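Local coordinates for protein D-glyceraldehyde dehydrogenase (NADP(+)) (Thermoplasma acidophilum, PDB 5IZD) that oxidises glyceraldehyde to glycerate with NADP+ and water in the non-phosphorylated Entner-Doudoroff pathway, working as a homotetramer built from two dimers, at residues D43-A48 / T168-P173; I141-T146 / D210-H215; N199-T202 / E207-D210. One frame throughout, in Å; residues are numbered along the deposited sequence.

Contact 1: residues D43-A48 / T168-P173; sequences DRAIDA and TVVLKP. With NAP (NADP nicotinamide-adenine-dinucleotide phosphate), chain I.
V170 packs against A45 and I46, and these three residues carry nearly all of the meeting of helix 39-77 with strand 168-172. The valine uses both of its methyls. CG1 stands opposite the backbone N (chi1 -178°) and reaches the A45 methyl, with A45 CB 4.3 Å from V170 CG1. V170 CG2, on the other branch, lies against the helix backbone instead, 3.9 Å from A45 O. The same V170 CG2 is 4.0 Å from I46 CG1. The isoleucine and valine side chains cross at about a right angle, so the touch is one methyl on one methylene, and the two side chains do not lie alongside each other. The nearest CA atoms, those of I46 and V170, are 6.6 Å apart, a close approach for a helix over a strand, with the small A45 turned to the valine.

Side chains alternate along this strand of the Rossmann-type cofactor domain. V170 faces helix 39-77, whereas V169 is turned to helix 153-164 across the sheet. Beyond the helix contact, the strand ends at the cofactor: K172 places NZ 3.0 Å from NAP O2B and 3.1 Å from NAP O1X, gripping the 2'-phosphate group by its ester oxygen and one terminal oxygen. Its chain reaches there by bending at chi2 and chi4.

The middle of the strand and its far end differ in chemistry. Around V170 the join is buried and made by van der Waals contact alone, while K172 would offer a positive charge to the phosphate that distinguishes NADP from NAD, consistent with the enzyme's use of NADP+.

Contact 2: residues I141-T146 / D210-H215; sequences IVVALT and DYIVEH. With NAP (NADP nicotinamide-adenine-dinucleotide phosphate), chain I.
V143 and I212 make the tightest touch here: V143 CG1 lies 3.6 Å from I212 CG2, and V143 CG2 is almost as near, at 3.8 Å. The isoleucine methyl therefore sits against both branches of the valine, and the two side chains cross obliquely. Two residues on along the strand and one along the helix, nearer the cofactor, L145 CD1 meets V213 CG1 at 3.9 Å. These two carbons also close on the adenine, L145 CD1 lying 3.7 Å from NAP N3A and V213 CG1 3.9 Å from NAP C2A, so a single apolar patch joins strand, helix and base. V213 turns CG1 that way by setting it opposite its own carbonyl carbon (chi1 -54°).

Polar bonds hold the cofactor at two points. The ribose hydroxyl NAP O3B donates to T146 O at 2.8 Å, and the adenine amino group NAP N6A donates to D210 OD1 over 3.3 Å, a long but nearly straight bond (171°).

This is the Rossmann-type nucleotide site of the aldehyde dehydrogenases. Strand 130-145 is central, parallel to strands 168-172 and 220-224 on its two flanks, and helix 205-214 lies across one face of the sheet on its way from strand 198-200 to strand 220-224.

Further out, the backbone of V143 is hydrogen-bonded to L220, while the V213 side chain also touches I221 and K236. I233 packs on L145 from helix 227-236. D210 keeps its other oxygen, OD2, for a salt bridge with R232 NH2, which probably steadies the carboxylate that receives the adenine amino group.

Contact 3: residues N199-T202 / E207-D210; sequences NFIT and EIGD. With NAP (NADP nicotinamide-adenine-dinucleotide phosphate), chain I.
I201 meets I208 just where strand 198-200 gives way to helix 205-214, the strand-loop-helix step of a Rossmann-type beta-alpha unit with its helix beside the NADP adenine. The apolar part of the contact is a single pair of methyls: I201 CG2 lies 3.8 Å from I208 CD1, the two chains meeting at a slant. I208 sends that methyl across the gap with CG1 lodged between its backbone N and carbonyl carbon (chi1 62°) and the rest of the chain extended (chi2 170°). The backbones stay well apart, 9.1 Å between the CA atoms of T202 and I208, so the two isoleucine side chains bridge the distance between them.

A looser van der Waals touch follows, with T202 O 4.2 Å from the same I208 CD1. The T202 side chain turns away, its hydroxyl OG1 being hydrogen-bonded to E35 O.

Backbone hydrogen bonds fix the strand side: I201 is paired with L171 of strand 168-172, and T202 with A37. The I201 side chain also rests on A45 of helix 39-77 and on I7 of strand 2-7.

Ligand contacts belong to the helix side. The purine is approached at G209 and D210, and G205, where the helix begins, gives its N to the cofactor in a hydrogen bond. G209, with no side chain in the way, brings its backbone right up to the base, its carbonyl carbon C being 3.1 Å from NAP N1A.

Overall arrangement
All three contacts are buried in the cofactor domain, and each reaches the same sheet: strands 198-200, 168-172 and 130-145 lie side by side in it. Contact 1 brings in helix 39-77, whereas contacts 2 and 3 share helix 205-214 and D210, contact 2 using the later part of it and contact 3 the earlier. Between protein segments the chemistry is apolar throughout. It differs at the cofactor: contact 1 brings a lysine to the 2'-phosphate, contact 2 meets both ribose and adenine, and contact 3 reaches the adenine chiefly through backbone. D43 and Y211, joined by a hydrogen bond between OD1 and OH (2.7 Å), tie the two helices together.

Contact 1: residues D43-A48 / T168-P173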
loop_
_atom_site.group_PDB
_atom_site.type_symbol
_atom_site.label_atom_id
_atom_site.label_comp_id
_atom_site.label_asym_id
_atom_site.label_seq_id
_atom_site.Cartn_x
_atom_site.Cartn_y
_atom_site.Cartn_z
ATOM N N ASP A 43 2.871 38.774 -3.745
ATOM C CA ASP A 43 2.964 38.800 -2.279
ATOM C C ASP A 43 1.604 38.730 -1.569
ATOM O O ASP A 43 1.448 37.867 -0.707
ATOM C CB ASP A 43 3.782 39.994 -1.785
ATOM C CG ASP A 43 5.271 39.828 -2.051
ATOM O OD1 ASP A 43 5.732 38.748 -2.409
ATOM O OD2 ASP A 43 6.019 40.804 -1.922
ATOM N N ARG A 44 0.634 39.578 -1.916
ATOM C CA ARG A 44 -0.681 39.488 -1.272
ATOM C C ARG A 44 -1.326 38.123 -1.478
ATOM O O ARG A 44 -1.946 37.583 -0.544
ATOM C CB ARG A 44 -1.681 40.547 -1.741
ATOM C CG ARG A 44 -1.412 41.957 -1.260
ATOM C CD ARG A 44 -2.654 42.868 -1.268
ATOM N NE ARG A 44 -3.568 42.710 -2.408
ATOM C CZ ARG A 44 -3.348 43.149 -3.658
ATOM N NH1 ARG A 44 -2.201 43.785 -4.007
ATOM N NH2 ARG A 44 -4.288 42.938 -4.588
ATOM N N ALA A 45 -1.169 37.561 -2.688
ATOM C CA ALA A 45 -1.769 36.274 -2.991
ATOM C C ALA A 45 -1.138 35.150 -2.159
ATOM O O ALA A 45 -1.865 34.369 -1.566
ATOM C CB ALA A 45 -1.718 35.984 -4.488
ATOM N N ILE A 46 0.192 35.092 -2.102
ATOM C CA ILE A 46 0.895 34.105 -1.302
ATOM C C ILE A 46 0.600 34.274 0.182
ATOM O O ILE A 46 0.370 33.288 0.875
ATOM C CB ILE A 46 2.416 34.114 -1.586
ATOM C CG1 ILE A 46 2.689 33.493 -2.956
ATOM C CG2 ILE A 46 3.192 33.342 -0.521
ATOM C CD1 ILE A 46 4.067 33.813 -3.473
ATOM N N ASP A 47 0.629 35.511 0.666
ATOM C CA ASP A 47 0.159 35.865 2.046
ATOM C C ASP A 47 -1.281 35.447 2.383
ATOM O O ASP A 47 -1.509 34.874 3.446
ATOM C CB ASP A 47 0.371 37.347 2.374
ATOM C CG ASP A 47 1.858 37.717 2.501
ATOM O OD1 ASP A 47 2.776 36.863 2.464
ATOM O OD2 ASP A 47 2.156 38.893 2.604
ATOM N N ALA A 48 -2.215 35.658 1.473
ATOM C CA ALA A 48 -3.567 35.097 1.655
ATOM C C ALA A 48 -3.566 33.527 1.759
ATOM O O ALA A 48 -4.222 32.968 2.625
ATOM C CB ALA A 48 -4.491 35.546 0.553
ATOM N N THR A 168 -3.162 25.120 0.201
ATOM C CA THR A 168 -3.755 26.342 -0.354
ATOM C C THR A 168 -2.990 26.618 -1.618
ATOM O O THR A 168 -1.860 26.086 -1.791
ATOM C CB THR A 168 -3.648 27.533 0.587
ATOM O OG1 THR A 168 -2.286 27.703 0.943
ATOM C CG2 THR A 168 -4.451 27.270 1.836
ATOM N N VAL A 169 -3.586 27.394 -2.521
ATOM C CA VAL A 169 -3.105 27.437 -3.895
ATOM C C VAL A 169 -3.066 28.870 -4.467
ATOM O O VAL A 169 -4.024 29.646 -4.304
ATOM C CB VAL A 169 -3.977 26.582 -4.850
ATOM C CG1 VAL A 169 -3.510 26.730 -6.301
ATOM C CG2 VAL A 169 -4.048 25.138 -4.431
ATOM N N VAL A 170 -1.939 29.173 -5.107
ATOM C CA VAL A 170 -1.755 30.312 -6.041
ATOM C C VAL A 170 -1.505 29.786 -7.477
ATOM O O VAL A 170 -0.447 29.143 -7.758
ATOM C CB VAL A 170 -0.578 31.212 -5.629
ATOM C CG1 VAL A 170 -0.433 32.400 -6.575
ATOM C CG2 VAL A 170 -0.713 31.680 -4.180
ATOM N N LEU A 171 -2.489 30.023 -8.355
ATOM C CA LEU A 171 -2.460 29.624 -9.755
ATOM C C LEU A 171 -2.031 30.788 -10.699
ATOM O O LEU A 171 -2.619 31.890 -10.634
ATOM C CB LEU A 171 -3.839 29.060 -10.177
ATOM C CG LEU A 171 -4.083 28.759 -11.665
ATOM C CD1 LEU A 171 -3.303 27.534 -12.153
ATOM C CD2 LEU A 171 -5.541 28.497 -11.906
ATOM N N LYS A 172 -1.100 30.531 -11.601
ATOM C CA LYS A 172 -0.692 31.455 -12.644
ATOM C C LYS A 172 -0.704 30.675 -13.956
ATOM O O LYS A 172 0.123 29.815 -14.156
ATOM C CB LYS A 172 0.641 32.107 -12.391
ATOM C CG LYS A 172 1.094 33.060 -13.479
ATOM C CD LYS A 172 2.213 32.479 -14.308
ATOM C CE LYS A 172 2.613 33.298 -15.516
ATOM N NZ LYS A 172 1.697 33.085 -16.636
ATOM N N PRO A 173 -1.661 30.971 -14.825
ATOM C CA PRO A 173 -1.765 30.250 -16.071
ATOM C C PRO A 173 -0.877 30.833 -17.149
ATOM O O PRO A 173 -0.225 31.818 -16.978
ATOM C CB PRO A 173 -3.206 30.415 -16.425
ATOM C CG PRO A 173 -3.520 31.793 -15.941
ATOM C CD PRO A 173 -2.744 31.948 -14.674
HETATM P PA NAP I . 6.402 27.527 -20.798
HETATM O O1A NAP I . 7.231 28.752 -21.028
HETATM O O2A NAP I . 7.082 26.305 -20.216
HETATM O O5B NAP I . 5.124 27.947 -19.871
HETATM C C5B NAP I . 4.534 27.114 -18.848
HETATM C C4B NAP I . 4.105 27.967 -17.639
HETATM O O4B NAP I . 5.269 28.464 -16.952
HETATM C C3B NAP I . 3.311 29.226 -18.044
HETATM O O3B NAP I . 2.347 29.539 -17.004
HETATM C C2B NAP I . 4.377 30.284 -18.114
HETATM O O2B NAP I . 3.873 31.616 -18.081
HETATM C C1B NAP I . 5.216 29.923 -16.919
HETATM N N9A NAP I . 6.575 30.485 -16.901
HETATM C C8A NAP I . 7.320 30.949 -17.941
HETATM N N7A NAP I . 8.493 31.399 -17.550
HETATM C C5A NAP I . 8.502 31.172 -16.169
HETATM C C6A NAP I . 9.457 31.416 -15.181
HETATM N N6A NAP I . 10.656 31.951 -15.441
HETATM N N1A NAP I . 9.160 31.081 -13.909
HETATM C C2A NAP I . 7.948 30.564 -13.635
HETATM N N3A NAP I . 6.971 30.314 -14.517
HETATM C C4A NAP I . 7.331 30.636 -15.780
HETATM O O3 NAP I . 5.740 27.138 -22.188
HETATM P PN NAP I . 5.852 27.837 -23.634
HETATM O O1N NAP I . 5.235 29.223 -23.591
HETATM O O2N NAP I . 5.213 26.946 -24.671
HETATM O O5D NAP I . 7.374 27.953 -23.894
HETATM P P2B NAP I . 3.873 32.501 -19.484
HETATM O O1X NAP I . 3.358 33.896 -19.096
HETATM O O2X NAP I . 2.949 31.876 -20.417
HETATM O O3X NAP I . 5.262 32.600 -20.018
#

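Contact 2: residues I141-T146 / D210-H215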
loop_
_atom_site.group_PDB
_atom_site.type_symbol
_atom_site.label_atom_id
_atom_site.label_comp_id
_atom_site.label_asym_id
_atom_site.label_seq_id
_atom_site.Cartn_x
_atom_site.Cartn_y
_atom_site.Cartn_z
ATOM N N ILE A 141 1.703 25.879 1.012
ATOM C CA ILE A 141 1.380 26.679 -0.164
ATOM C C ILE A 141 1.912 26.142 -1.481
ATOM O O ILE A 141 3.128 26.038 -1.663
ATOM C CB ILE A 141 1.867 28.142 -0.029
ATOM C CG1 ILE A 141 1.313 28.710 1.274
ATOM C CG2 ILE A 141 1.408 28.944 -1.246
ATOM C CD1 ILE A 141 1.974 30.001 1.707
ATOM N N VAL A 142 0.982 25.776 -2.355
ATOM C CA VAL A 142 1.258 25.209 -3.677
ATOM C C VAL A 142 1.151 26.355 -4.723
ATOM O O VAL A 142 0.157 27.086 -4.725
ATOM C CB VAL A 142 0.215 24.093 -4.009
ATOM C CG1 VAL A 142 0.281 23.661 -5.455
ATOM C CG2 VAL A 142 0.357 22.906 -3.082
ATOM N N VAL A 143 2.172 26.486 -5.564
ATOM C CA VAL A 143 2.146 27.317 -6.722
ATOM C C VAL A 143 1.952 26.394 -7.924
ATOM O O VAL A 143 2.686 25.335 -8.105
ATOM C CB VAL A 143 3.435 28.145 -6.874
ATOM C CG1 VAL A 143 3.482 28.800 -8.243
ATOM C CG2 VAL A 143 3.546 29.195 -5.782
ATOM N N ALA A 144 0.926 26.724 -8.691
ATOM C CA ALA A 144 0.532 25.958 -9.864
ATOM C C ALA A 144 0.731 26.793 -11.117
ATOM O O ALA A 144 0.193 27.907 -11.213
ATOM C CB ALA A 144 -0.901 25.514 -9.769
ATOM N N LEU A 145 1.587 26.288 -12.023
ATOM C CA LEU A 145 1.991 26.997 -13.221
ATOM C C LEU A 145 1.527 26.147 -14.388
ATOM O O LEU A 145 2.053 25.028 -14.602
ATOM C CB LEU A 145 3.504 27.226 -13.280
ATOM C CG LEU A 145 4.091 28.050 -12.155
ATOM C CD1 LEU A 145 5.599 27.844 -12.130
ATOM C CD2 LEU A 145 3.752 29.494 -12.238
ATOM N N THR A 146 0.535 26.637 -15.132
ATOM C CA THR A 146 -0.109 25.816 -16.173
ATOM C C THR A 146 0.275 26.270 -17.573
ATOM O O THR A 146 0.551 27.482 -17.807
ATOM C CB THR A 146 -1.655 25.699 -16.012
ATOM O OG1 THR A 146 -2.252 26.981 -15.913
ATOM C CG2 THR A 146 -1.951 24.939 -14.751
ATOM N N ASP A 210 9.917 33.960 -12.053
ATOM C CA ASP A 210 11.040 33.773 -11.105
ATOM C C ASP A 210 10.648 34.179 -9.718
ATOM O O ASP A 210 10.902 33.454 -8.761
ATOM C CB ASP A 210 12.285 34.553 -11.492
ATOM C CG ASP A 210 13.050 33.913 -12.655
ATOM O OD1 ASP A 210 12.793 32.755 -13.079
ATOM O OD2 ASP A 210 13.937 34.579 -13.150
ATOM N N TYR A 211 9.954 35.296 -9.618
ATOM C CA TYR A 211 9.615 35.867 -8.315
ATOM C C TYR A 211 8.680 34.960 -7.518
ATOM O O TYR A 211 8.892 34.746 -6.306
ATOM C CB TYR A 211 9.035 37.275 -8.514
ATOM C CG TYR A 211 8.763 37.952 -7.226
ATOM C CD1 TYR A 211 9.805 38.584 -6.504
ATOM C CD2 TYR A 211 7.475 37.950 -6.676
ATOM C CE1 TYR A 211 9.562 39.198 -5.268
ATOM C CE2 TYR A 211 7.218 38.572 -5.433
ATOM C CZ TYR A 211 8.260 39.192 -4.729
ATOM O OH TYR A 211 7.990 39.778 -3.503
ATOM N N ILE A 212 7.672 34.419 -8.201
ATOM C CA ILE A 212 6.711 33.493 -7.586
ATOM C C ILE A 212 7.433 32.228 -7.107
ATOM O O ILE A 212 7.246 31.770 -5.981
ATOM C CB ILE A 212 5.567 33.052 -8.546
ATOM C CG1 ILE A 212 4.769 34.219 -9.117
ATOM C CG2 ILE A 212 4.507 32.263 -7.801
ATOM C CD1 ILE A 212 3.963 33.867 -10.372
ATOM N N VAL A 213 8.265 31.665 -7.968
ATOM C CA VAL A 213 8.873 30.379 -7.641
ATOM C C VAL A 213 9.904 30.449 -6.526
ATOM O O VAL A 213 9.967 29.530 -5.738
ATOM C CB VAL A 213 9.457 29.632 -8.839
ATOM C CG1 VAL A 213 8.408 29.467 -9.945
ATOM C CG2 VAL A 213 10.681 30.305 -9.379
ATOM N N GLU A 214 10.720 31.494 -6.462
ATOM C CA GLU A 214 11.730 31.558 -5.376
ATOM C C GLU A 214 11.282 32.119 -3.990
ATOM O O GLU A 214 12.069 32.138 -3.071
ATOM C CB GLU A 214 12.961 32.272 -5.875
ATOM C CG GLU A 214 12.743 33.726 -6.154
ATOM C CD GLU A 214 13.894 34.358 -6.914
ATOM O OE1 GLU A 214 13.868 35.608 -7.005
ATOM O OE2 GLU A 214 14.838 33.654 -7.368
ATOM N N HIS A 215 10.023 32.534 -3.860
ATOM C CA HIS A 215 9.462 33.202 -2.683
ATOM C C HIS A 215 9.628 32.344 -1.405
ATOM O O HIS A 215 9.309 31.164 -1.435
ATOM C CB HIS A 215 7.966 33.463 -2.944
ATOM C CG HIS A 215 7.345 34.466 -2.032
ATOM N ND1 HIS A 215 6.990 34.164 -0.742
ATOM C CD2 HIS A 215 6.959 35.749 -2.232
ATOM C CE1 HIS A 215 6.448 35.223 -0.166
ATOM N NE2 HIS A 215 6.401 36.194 -1.054
HETATM P PA NAP I . 6.402 27.527 -20.798
HETATM O O1A NAP I . 7.231 28.752 -21.028
HETATM O O2A NAP I . 7.082 26.305 -20.216
HETATM O O5B NAP I . 5.124 27.947 -19.871
HETATM C C5B NAP I . 4.534 27.114 -18.848
HETATM C C4B NAP I . 4.105 27.967 -17.639
HETATM O O4B NAP I . 5.269 28.464 -16.952
HETATM C C3B NAP I . 3.311 29.226 -18.044
HETATM O O3B NAP I . 2.347 29.539 -17.004
HETATM C C2B NAP I . 4.377 30.284 -18.114
HETATM O O2B NAP I . 3.873 31.616 -18.081
HETATM C C1B NAP I . 5.216 29.923 -16.919
HETATM N N9A NAP I . 6.575 30.485 -16.901
HETATM C C8A NAP I . 7.320 30.949 -17.941
HETATM N N7A NAP I . 8.493 31.399 -17.550
HETATM C C5A NAP I . 8.502 31.172 -16.169
HETATM C C6A NAP I . 9.457 31.416 -15.181
HETATM N N6A NAP I . 10.656 31.951 -15.441
HETATM N N1A NAP I . 9.160 31.081 -13.909
HETATM C C2A NAP I . 7.948 30.564 -13.635
HETATM N N3A NAP I . 6.971 30.314 -14.517
HETATM C C4A NAP I . 7.331 30.636 -15.780
HETATM O O3 NAP I . 5.740 27.138 -22.188
HETATM P PN NAP I . 5.852 27.837 -23.634
HETATM O O1N NAP I . 5.235 29.223 -23.591
HETATM O O2N NAP I . 5.213 26.946 -24.671
HETATM O O5D NAP I . 7.374 27.953 -23.894
HETATM P P2B NAP I . 3.873 32.501 -19.484
HETATM O O1X NAP I . 3.358 33.896 -19.096
HETATM O O2X NAP I . 2.949 31.876 -20.417
HETATM O O3X NAP I . 5.262 32.600 -20.018
#

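Contact 3: residues N199-T202 / E207-D210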
loop_
_atom_site.group_PDB
_atom_site.type_symbol
_atom_site.label_atom_id
_atom_site.label_comp_id
_atom_site.label_asym_id
_atom_site.label_seq_id
_atom_site.Cartn_x
_atom_site.Cartn_y
_atom_site.Cartn_z
ATOM N N ASN A 199 -6.005 31.377 -5.072
ATOM C CA ASN A 199 -5.689 32.696 -5.636
ATOM C C ASN A 199 -5.246 32.534 -7.089
ATOM O O ASN A 199 -4.570 31.562 -7.432
ATOM C CB ASN A 199 -4.611 33.403 -4.821
ATOM C CG ASN A 199 -4.951 33.462 -3.343
ATOM O OD1 ASN A 199 -5.554 34.450 -2.869
ATOM N ND2 ASN A 199 -4.632 32.420 -2.620
ATOM N N PHE A 200 -5.567 33.556 -7.905
ATOM C CA PHE A 200 -5.421 33.537 -9.350
ATOM C C PHE A 200 -4.655 34.774 -9.752
ATOM O O PHE A 200 -5.119 35.916 -9.523
ATOM C CB PHE A 200 -6.800 33.546 -10.011
ATOM C CG PHE A 200 -6.775 33.489 -11.522
ATOM C CD1 PHE A 200 -6.333 32.360 -12.190
ATOM C CD2 PHE A 200 -7.175 34.574 -12.276
ATOM C CE1 PHE A 200 -6.352 32.301 -13.583
ATOM C CE2 PHE A 200 -7.176 34.526 -13.688
ATOM C CZ PHE A 200 -6.748 33.371 -14.335
ATOM N N ILE A 201 -3.491 34.539 -10.337
ATOM C CA ILE A 201 -2.551 35.581 -10.711
ATOM C C ILE A 201 -2.165 35.359 -12.177
ATOM O O ILE A 201 -1.647 34.272 -12.549
ATOM C CB ILE A 201 -1.282 35.487 -9.852
ATOM C CG1 ILE A 201 -1.543 35.998 -8.447
ATOM C CG2 ILE A 201 -0.139 36.292 -10.469
ATOM C CD1 ILE A 201 -1.730 37.497 -8.359
ATOM N N THR A 202 -2.375 36.376 -13.003
ATOM C CA THR A 202 -1.967 36.349 -14.388
ATOM C C THR A 202 -0.838 37.384 -14.529
ATOM O O THR A 202 -0.741 38.341 -13.753
ATOM C CB THR A 202 -3.127 36.722 -15.388
ATOM O OG1 THR A 202 -3.692 38.004 -15.076
ATOM C CG2 THR A 202 -4.240 35.621 -15.388
ATOM N N GLU A 207 8.237 37.925 -16.378
ATOM C CA GLU A 207 8.162 39.073 -15.529
ATOM C C GLU A 207 8.015 38.691 -14.067
ATOM O O GLU A 207 8.738 39.216 -13.239
ATOM C CB GLU A 207 6.997 39.952 -15.988
ATOM C CG GLU A 207 7.375 41.383 -16.025
ATOM C CD GLU A 207 6.212 42.340 -16.293
ATOM O OE1 GLU A 207 5.162 42.326 -15.625
ATOM O OE2 GLU A 207 6.391 43.176 -17.179
ATOM N N ILE A 208 7.109 37.767 -13.735
ATOM C CA ILE A 208 6.846 37.422 -12.338
ATOM C C ILE A 208 7.113 35.944 -11.977
ATOM O O ILE A 208 7.032 35.567 -10.815
ATOM C CB ILE A 208 5.412 37.784 -11.982
ATOM C CG1 ILE A 208 4.424 36.984 -12.830
ATOM C CG2 ILE A 208 5.188 39.280 -12.202
ATOM C CD1 ILE A 208 2.995 37.130 -12.362
ATOM N N GLY A 209 7.450 35.126 -12.969
ATOM C CA GLY A 209 7.638 33.702 -12.792
ATOM C C GLY A 209 8.748 33.362 -11.835
ATOM O O GLY A 209 8.539 32.576 -10.871
ATOM N N ASP A 210 9.917 33.960 -12.053
ATOM C CA ASP A 210 11.040 33.773 -11.105
ATOM C C ASP A 210 10.648 34.179 -9.718
ATOM O O ASP A 210 10.902 33.454 -8.761
ATOM C CB ASP A 210 12.285 34.553 -11.492
ATOM C CG ASP A 210 13.050 33.913 -12.655
ATOM O OD1 ASP A 210 12.793 32.755 -13.079
ATOM O OD2 ASP A 210 13.937 34.579 -13.150
HETATM P PA NAP I . 6.402 27.527 -20.798
HETATM O O1A NAP I . 7.231 28.752 -21.028
HETATM O O2A NAP I . 7.082 26.305 -20.216
HETATM O O5B NAP I . 5.124 27.947 -19.871
HETATM C C5B NAP I . 4.534 27.114 -18.848
HETATM C C4B NAP I . 4.105 27.967 -17.639
HETATM O O4B NAP I . 5.269 28.464 -16.952
HETATM C C3B NAP I . 3.311 29.226 -18.044
HETATM O O3B NAP I . 2.347 29.539 -17.004
HETATM C C2B NAP I . 4.377 30.284 -18.114
HETATM O O2B NAP I . 3.873 31.616 -18.081
HETATM C C1B NAP I . 5.216 29.923 -16.919
HETATM N N9A NAP I . 6.575 30.485 -16.901
HETATM C C8A NAP I . 7.320 30.949 -17.941
HETATM N N7A NAP I . 8.493 31.399 -17.550
HETATM C C5A NAP I . 8.502 31.172 -16.169
HETATM C C6A NAP I . 9.457 31.416 -15.181
HETATM N N6A NAP I . 10.656 31.951 -15.441
HETATM N N1A NAP I . 9.160 31.081 -13.909
HETATM C C2A NAP I . 7.948 30.564 -13.635
HETATM N N3A NAP I . 6.971 30.314 -14.517
HETATM C C4A NAP I . 7.331 30.636 -15.780
HETATM O O3 NAP I . 5.740 27.138 -22.188
HETATM P PN NAP I . 5.852 27.837 -23.634
HETATM O O1N NAP I . 5.235 29.223 -23.591
HETATM O O2N NAP I . 5.213 26.946 -24.671
HETATM O O5D NAP I . 7.374 27.953 -23.894
HETATM P P2B NAP I . 3.873 32.501 -19.484
HETATM O O1X NAP I . 3.358 33.896 -19.096
HETATM O O2X NAP I . 2.949 31.876 -20.417
HETATM O O3X NAP I . 5.262 32.600 -20.018
#